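Long-range contacts in 2-methyl-aconitate isomerase (Shewanella oneidensis, PDB 5K87), which catalyses the cis-trans isomerization of 2-methyl-aconitate in the 2-methylcitrate cycle that degrades propionate: residues A[50-55]-A[394-399]; A[223-228]-A[266-271]; A[234-239]-A[253-258]. The protein carries 1 engineered substitution. All coordinates share one frame; numbering follows the deposited sequence.

From the N terminus, the first contact segment lies in helix 43-53, whose last turn is met by strand 393-396 near the C terminus; interaction 1 thereby closes a loop of 338 residues enclosing both other contacts. Within it, interaction 2 joins strand 225-230 to the turn after helix 249-266, spanning 37 residues. Interaction 3 is nested inside interaction 2: the loop 234-239 returns against that helix after 13 residues. None of the loops cross. Interaction 3 uses the helix's middle, interaction 2 its end and the turn beyond; their centres are 17 Å and nearest atoms about 4 Å apart. Interaction 1 lies 32 Å and 36 Å from them, centre to centre, where helix 43-53 meets the C-terminal strand.

Interaction 1. Residues A[50-55]-A[394-399]; sequences LRVIGS and VRVPKP
Arg51 and Val52, in the last turn of helix 43-53, pack on Val394, Val396 and Pro397 in a buried, mainly apolar helix-on-strand contact beside the C terminus. Val52 and Val396 have the nearest CA atoms, 6.2 Å apart. Val396 CG1 fits against the helix between the two residues, 3.7 Å from Val52 CG2 and 3.6 Å from Arg51 CG. A second methyl pair, Val52 CG2 and Val394 CG2, is wider at 4.0 Å. With Arg51 CG beside its carbonyl carbon (chi1 -164°), CB and CG lie against Val396, and the bend at chi2 (61°) turns the rest of the chain across Pro397, so that one face of the guanidinium comes over Pro397 CD, 3.7 Å from Arg51 NE. Arg51 is modelled in two conformers; in this one NH1 is hydrogen-bonded to Asp64 O. With an alanine in place of Pro397, the ring carbons under the guanidinium would be gone and that group would probably be freer to swing about its bond to Asp64 O. Strand 393-396 pairs with strand 12-21, and Val394 also joins a strand of the second subunit in an antiparallel ladder. The contact thus rests on dispersion, with polar bonding left to surrounding residues.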
# COMPACT_ATOMS: atom_id res chain seq x y z
N LEU A 50 1.01 -15.97 2.39
CA LEU A 50 2.20 -15.13 2.36
C LEU A 50 2.52 -14.67 0.94
O LEU A 50 2.78 -13.48 0.70
CB LEU A 50 3.40 -15.89 2.95
CG LEU A 50 3.42 -15.98 4.48
CD1 LEU A 50 4.32 -17.13 4.92
CD2 LEU A 50 3.91 -14.68 5.10
N ARG A 51 2.49 -15.59 -0.01
CA ARG A 51 2.85 -15.25 -1.37
C ARG A 51 1.80 -14.36 -2.03
O ARG A 51 2.14 -13.48 -2.80
CB ARG A 51 3.07 -16.52 -2.18
CG ARG A 51 3.81 -16.30 -3.48
CD ARG A 51 5.21 -15.73 -3.24
NE ARG A 51 5.80 -15.31 -4.50
CZ ARG A 51 5.55 -14.14 -5.07
NH1 ARG A 51 4.73 -13.27 -4.49
NH2 ARG A 51 6.13 -13.84 -6.22
N VAL A 52 0.53 -14.60 -1.73
CA VAL A 52 -0.52 -13.73 -2.27
C VAL A 52 -0.29 -12.28 -1.82
O VAL A 52 -0.40 -11.34 -2.61
CB VAL A 52 -1.93 -14.19 -1.84
CG1 VAL A 52 -2.97 -13.12 -2.16
CG2 VAL A 52 -2.28 -15.52 -2.52
N ILE A 53 0.04 -12.10 -0.54
CA ILE A 53 0.21 -10.78 0.04
C ILE A 53 1.55 -10.12 -0.34
O ILE A 53 1.65 -8.90 -0.40
CB ILE A 53 0.01 -10.88 1.57
CG1 ILE A 53 -1.47 -11.10 1.89
CG2 ILE A 53 0.56 -9.67 2.30
CD1 ILE A 53 -2.38 -9.91 1.57
N GLY A 54 2.58 -10.94 -0.58
CA GLY A 54 3.89 -10.44 -0.98
C GLY A 54 4.92 -10.48 0.14
O GLY A 54 5.87 -9.70 0.14
N SER A 55 4.73 -11.40 1.08
CA SER A 55 5.59 -11.56 2.26
C SER A 55 6.32 -12.90 2.23
O SER A 55 5.89 -13.82 1.54
CB SER A 55 4.74 -11.50 3.52
OG SER A 55 4.26 -10.20 3.75
N VAL A 394 -6.44 -14.35 -7.85
CA VAL A 394 -5.05 -14.00 -7.54
C VAL A 394 -4.13 -15.09 -8.07
O VAL A 394 -4.55 -16.24 -8.25
CB VAL A 394 -4.82 -13.77 -6.03
CG1 VAL A 394 -5.58 -12.55 -5.55
CG2 VAL A 394 -5.20 -15.01 -5.22
N ARG A 395 -2.88 -14.72 -8.32
CA ARG A 395 -1.89 -15.66 -8.82
C ARG A 395 -0.68 -15.72 -7.92
O ARG A 395 -0.24 -14.69 -7.39
CB ARG A 395 -1.41 -15.26 -10.21
CG ARG A 395 -2.48 -15.24 -11.26
CD ARG A 395 -1.83 -15.26 -12.63
NE ARG A 395 -2.79 -14.95 -13.68
CZ ARG A 395 -2.47 -14.77 -14.96
NH1 ARG A 395 -1.22 -14.90 -15.35
NH2 ARG A 395 -3.41 -14.46 -15.84
N VAL A 396 -0.12 -16.91 -7.79
CA VAL A 396 1.19 -17.10 -7.15
C VAL A 396 1.94 -18.18 -7.91
O VAL A 396 1.32 -19.01 -8.56
CB VAL A 396 1.09 -17.52 -5.66
CG1 VAL A 396 0.44 -16.42 -4.83
CG2 VAL A 396 0.36 -18.84 -5.50
N PRO A 397 3.27 -18.18 -7.83
CA PRO A 397 4.01 -19.30 -8.41
C PRO A 397 3.57 -20.63 -7.78
O PRO A 397 3.11 -20.67 -6.63
CB PRO A 397 5.47 -18.97 -8.08
CG PRO A 397 5.48 -17.46 -7.99
CD PRO A 397 4.17 -17.13 -7.32
N LYS A 398 3.69 -21.70 -8.55
CA LYS A 398 3.19 -23.00 -8.13
C LYS A 398 3.91 -23.43 -6.86
O LYS A 398 5.14 -23.37 -6.81
CB LYS A 398 3.40 -24.02 -9.24
CG LYS A 398 2.80 -25.39 -8.97
CD LYS A 398 3.15 -26.38 -10.07
CE LYS A 398 2.64 -27.77 -9.75
NZ LYS A 398 3.15 -28.79 -10.70
N PRO A 399 3.15 -23.81 -5.82
CA PRO A 399 3.69 -24.25 -4.53
C PRO A 399 4.63 -25.45 -4.66
O PRO A 399 4.46 -26.29 -5.54
CB PRO A 399 2.43 -24.66 -3.75
CG PRO A 399 1.34 -23.84 -4.35
CD PRO A 399 1.67 -23.76 -5.81
OXT PRO A 399 5.57 -25.60 -3.88

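Interaction 2. Residues A[223-228]-A[266-271]; sequences GIPTIF and MGLIKH
Pro225 and Met266 bring the backbones closest, yet their CA atoms are still 8.8 Å apart, so the segments meet mainly through side chains, the Met266 methyl also coming near the backbone Thr226 N. Segment 223-228 becomes strand at Pro225, while 266-271 runs on from the end of helix 249-266, with Gly267, at positive phi, the first residue to leave helical angles, in a Schellman motif. Met266 and Leu268, before and after Gly267, both point toward the strand. Pro225 CB receives both: Leu268 CD1 comes within 3.7 Å of it, and Met266 CE stands 3.9 Å from the same Pro225 carbon. The thioether is bent at its last torsion (chi3 77°), which brings CE round to the proline while Met266 SD stays beside Ile227, 4.0 Å from Ile227 CG1, the two side chains running at an oblique angle. Ile227 CG1 is the branch anti to the carbonyl carbon (chi1 -57°), and that places its end nearer to the methionine. Thr226 points away from this apolar patch; its OG1 donates to Ile224 O at 3.0 Å, from well above the carbonyl plane, 58° out of it. Its CG2 lies over one face of the Phe228 ring. On that side Thr226 and Phe228 touch Ala329 of helix 324-334, and the side chain of Thr226 is about 4 Å from that of the substrate-binding Lys283. On the side of the contact, Met219 touches both Ile227 and Met266. Strand 225-230 is therefore flanked by strands 213-221 and 283-288, with the end of helix 249-266 covering one face and helix 324-334 touching the other.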
# COMPACT_ATOMS: atom_id res chain seq x y z
N GLY A 223 -12.87 -8.24 22.68
CA GLY A 223 -12.54 -7.88 21.31
C GLY A 223 -11.18 -8.43 20.92
O GLY A 223 -11.06 -9.21 19.97
N ILE A 224 -10.16 -8.04 21.67
CA ILE A 224 -8.80 -8.55 21.54
C ILE A 224 -8.14 -8.19 22.87
O ILE A 224 -8.54 -7.22 23.51
CB ILE A 224 -8.08 -7.88 20.33
CG1 ILE A 224 -6.80 -8.63 19.91
CG2 ILE A 224 -7.84 -6.40 20.57
CD1 ILE A 224 -6.43 -8.41 18.43
N PRO A 225 -7.15 -8.99 23.33
CA PRO A 225 -6.49 -8.58 24.57
C PRO A 225 -5.78 -7.24 24.36
O PRO A 225 -5.04 -7.10 23.38
CB PRO A 225 -5.48 -9.70 24.83
CG PRO A 225 -6.00 -10.87 24.06
CD PRO A 225 -6.70 -10.31 22.86
N THR A 226 -6.01 -6.29 25.26
CA THR A 226 -5.53 -4.92 25.08
C THR A 226 -5.02 -4.35 26.39
O THR A 226 -5.63 -4.53 27.46
CB THR A 226 -6.66 -4.00 24.54
OG1 THR A 226 -7.20 -4.56 23.33
CG2 THR A 226 -6.12 -2.62 24.24
N ILE A 227 -3.88 -3.67 26.31
CA ILE A 227 -3.30 -2.94 27.42
C ILE A 227 -3.55 -1.46 27.16
O ILE A 227 -3.09 -0.94 26.15
CB ILE A 227 -1.78 -3.15 27.47
CG1 ILE A 227 -1.44 -4.64 27.56
CG2 ILE A 227 -1.18 -2.39 28.63
CD1 ILE A 227 -0.11 -5.00 26.93
N PHE A 228 -4.26 -0.80 28.07
CA PHE A 228 -4.48 0.64 27.98
C PHE A 228 -3.65 1.36 29.04
O PHE A 228 -3.69 1.01 30.22
CB PHE A 228 -5.95 0.98 28.26
CG PHE A 228 -6.90 0.52 27.20
CD1 PHE A 228 -7.01 1.20 26.00
CD2 PHE A 228 -7.72 -0.58 27.41
CE1 PHE A 228 -7.90 0.80 25.02
CE2 PHE A 228 -8.61 -0.99 26.44
CZ PHE A 228 -8.70 -0.30 25.25
N MET A 266 -0.58 -10.27 32.05
CA MET A 266 -1.91 -10.80 31.73
C MET A 266 -1.93 -12.32 31.70
O MET A 266 -3.00 -12.92 31.69
CB MET A 266 -2.39 -10.25 30.39
CG MET A 266 -2.70 -8.77 30.41
SD MET A 266 -3.02 -8.06 28.79
CE MET A 266 -4.69 -8.60 28.49
N GLY A 267 -0.76 -12.93 31.67
CA GLY A 267 -0.66 -14.37 31.58
C GLY A 267 -0.77 -14.89 30.16
O GLY A 267 -0.97 -16.08 29.93
N LEU A 268 -0.62 -14.00 29.18
CA LEU A 268 -0.66 -14.41 27.78
C LEU A 268 0.63 -15.08 27.33
O LEU A 268 0.63 -15.89 26.41
CB LEU A 268 -0.96 -13.21 26.88
CG LEU A 268 -2.36 -12.62 27.03
CD1 LEU A 268 -2.43 -11.29 26.30
CD2 LEU A 268 -3.41 -13.58 26.50
N ILE A 269 1.73 -14.72 27.97
CA ILE A 269 3.02 -15.36 27.72
C ILE A 269 3.62 -15.70 29.07
O ILE A 269 3.24 -15.13 30.08
CB ILE A 269 3.99 -14.44 26.94
CG1 ILE A 269 4.24 -13.14 27.70
CG2 ILE A 269 3.46 -14.17 25.55
CD1 ILE A 269 5.19 -12.18 27.00
N LYS A 270 4.56 -16.64 29.08
CA LYS A 270 5.17 -17.08 30.33
C LYS A 270 6.57 -16.50 30.51
O LYS A 270 7.05 -16.37 31.64
CB LYS A 270 5.21 -18.61 30.40
N HIS A 271 7.20 -16.14 29.41
CA HIS A 271 8.53 -15.56 29.44
C HIS A 271 8.49 -14.30 28.59
O HIS A 271 7.91 -14.29 27.52
CB HIS A 271 9.56 -16.54 28.87
CG HIS A 271 10.98 -16.12 29.08
ND1 HIS A 271 11.56 -15.07 28.40
CD2 HIS A 271 11.95 -16.63 29.87
CE1 HIS A 271 12.82 -14.94 28.77
NE2 HIS A 271 13.08 -15.88 29.67

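Interaction 3. Residues A[234-239]-A[253-258]; sequences LGYTGT and AKFETI
Leu234 and Tyr236 grip the Phe255 ring at its outer end, and this is the tight part of the contact. Leu234 CD1 reaches Phe255 CE1 at 3.6 Å, and Tyr236 CE2 reaches Phe255 CZ at 3.7 Å; both approaches are oblique to the phenylalanine ring. Its chi1 of -84° (CG anti to the carbonyl carbon) turns the ring toward the loop, so that CZ meets both partners. The other leucine branch, Leu234 CD2, lies 3.8 Å from Ile258 CD1, three residues further along the helix, the two side chains running past each other in opposite directions. Around this packing, Phe286 of strand 283-288 meets the Tyr236 ring and touches Leu234, while Phe215 of strand 213-221 touches Leu234, Lys254 and Ile258. The looser side belongs to Lys254, fully extended along the side of the loop, whose CE is 4.2 Å from Leu234 CD2. A water lies 2.6 Å from Lys254 NZ and 2.5 Å from Leu234 O, both unusually short. The loop is thus held to the helix by dispersion between branched and aromatic side chains inside, while outside a water probably bridges the ammonium group and the loop carbonyl.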
# COMPACT_ATOMS: atom_id res chain seq x y z
N LEU A 234 3.29 8.61 29.37
CA LEU A 234 4.26 8.43 28.31
C LEU A 234 4.75 9.76 27.75
O LEU A 234 5.56 9.78 26.82
CB LEU A 234 3.63 7.61 27.17
CG LEU A 234 3.10 6.23 27.53
CD1 LEU A 234 2.16 5.73 26.45
CD2 LEU A 234 4.26 5.27 27.74
N GLY A 235 4.26 10.86 28.31
CA GLY A 235 4.60 12.18 27.81
C GLY A 235 3.83 12.56 26.54
O GLY A 235 4.23 13.47 25.81
N TYR A 236 2.73 11.85 26.28
CA TYR A 236 1.86 12.15 25.15
C TYR A 236 0.60 12.86 25.62
O TYR A 236 0.31 12.89 26.82
CB TYR A 236 1.50 10.87 24.38
CG TYR A 236 2.68 10.23 23.69
CD1 TYR A 236 3.42 10.94 22.74
CD2 TYR A 236 3.06 8.93 23.97
CE1 TYR A 236 4.51 10.37 22.10
CE2 TYR A 236 4.15 8.35 23.33
CZ TYR A 236 4.87 9.08 22.40
OH TYR A 236 5.95 8.50 21.77
N THR A 237 -0.15 13.43 24.68
CA THR A 237 -1.40 14.11 25.01
C THR A 237 -2.62 13.33 24.55
O THR A 237 -3.73 13.61 24.99
CB THR A 237 -1.46 15.49 24.36
OG1 THR A 237 -1.51 15.32 22.94
CG2 THR A 237 -0.24 16.31 24.73
N GLY A 238 -2.42 12.37 23.66
CA GLY A 238 -3.54 11.64 23.07
C GLY A 238 -3.96 12.17 21.71
O GLY A 238 -4.79 11.56 21.04
N THR A 239 -3.40 13.30 21.30
CA THR A 239 -3.74 13.88 20.00
C THR A 239 -2.74 13.51 18.90
O THR A 239 -2.85 13.99 17.78
CB THR A 239 -3.84 15.42 20.06
OG1 THR A 239 -2.55 15.97 20.35
CG2 THR A 239 -4.86 15.86 21.10
N ALA A 253 10.25 1.29 20.40
CA ALA A 253 10.90 0.30 21.24
C ALA A 253 10.31 0.31 22.66
O ALA A 253 10.11 -0.74 23.28
CB ALA A 253 12.40 0.54 21.28
N LYS A 254 10.02 1.51 23.16
CA LYS A 254 9.44 1.65 24.49
C LYS A 254 8.05 1.01 24.54
O LYS A 254 7.76 0.23 25.45
CB LYS A 254 9.37 3.12 24.90
CG LYS A 254 8.87 3.36 26.31
CD LYS A 254 8.99 4.84 26.66
CE LYS A 254 8.45 5.15 28.04
NZ LYS A 254 8.52 6.62 28.31
N PHE A 255 7.21 1.32 23.56
CA PHE A 255 5.89 0.70 23.49
C PHE A 255 5.98 -0.82 23.46
O PHE A 255 5.19 -1.50 24.12
CB PHE A 255 5.12 1.17 22.26
CG PHE A 255 4.39 2.46 22.46
CD1 PHE A 255 3.34 2.55 23.35
CD2 PHE A 255 4.73 3.58 21.72
CE1 PHE A 255 2.65 3.74 23.52
CE2 PHE A 255 4.05 4.77 21.88
CZ PHE A 255 3.02 4.86 22.79
N GLU A 256 6.95 -1.34 22.71
CA GLU A 256 7.07 -2.79 22.60
C GLU A 256 7.46 -3.44 23.94
O GLU A 256 6.95 -4.50 24.27
CB GLU A 256 8.02 -3.18 21.47
CG GLU A 256 8.21 -4.69 21.31
CD GLU A 256 6.92 -5.48 21.09
OE1 GLU A 256 5.87 -4.91 20.72
OE2 GLU A 256 6.96 -6.72 21.28
N THR A 257 8.37 -2.80 24.68
CA THR A 257 8.76 -3.33 25.99
C THR A 257 7.58 -3.31 26.96
O THR A 257 7.37 -4.26 27.70
CB THR A 257 9.96 -2.57 26.58
OG1 THR A 257 11.07 -2.62 25.66
CG2 THR A 257 10.39 -3.20 27.90
N ILE A 258 6.80 -2.23 26.94
CA ILE A 258 5.63 -2.13 27.78
C ILE A 258 4.60 -3.20 27.39
O ILE A 258 4.02 -3.86 28.25
CB ILE A 258 5.00 -0.73 27.75
CG1 ILE A 258 6.02 0.31 28.24
CG2 ILE A 258 3.77 -0.70 28.63
CD1 ILE A 258 5.61 1.75 27.98
O HOH W 1 7.41 8.08 26.49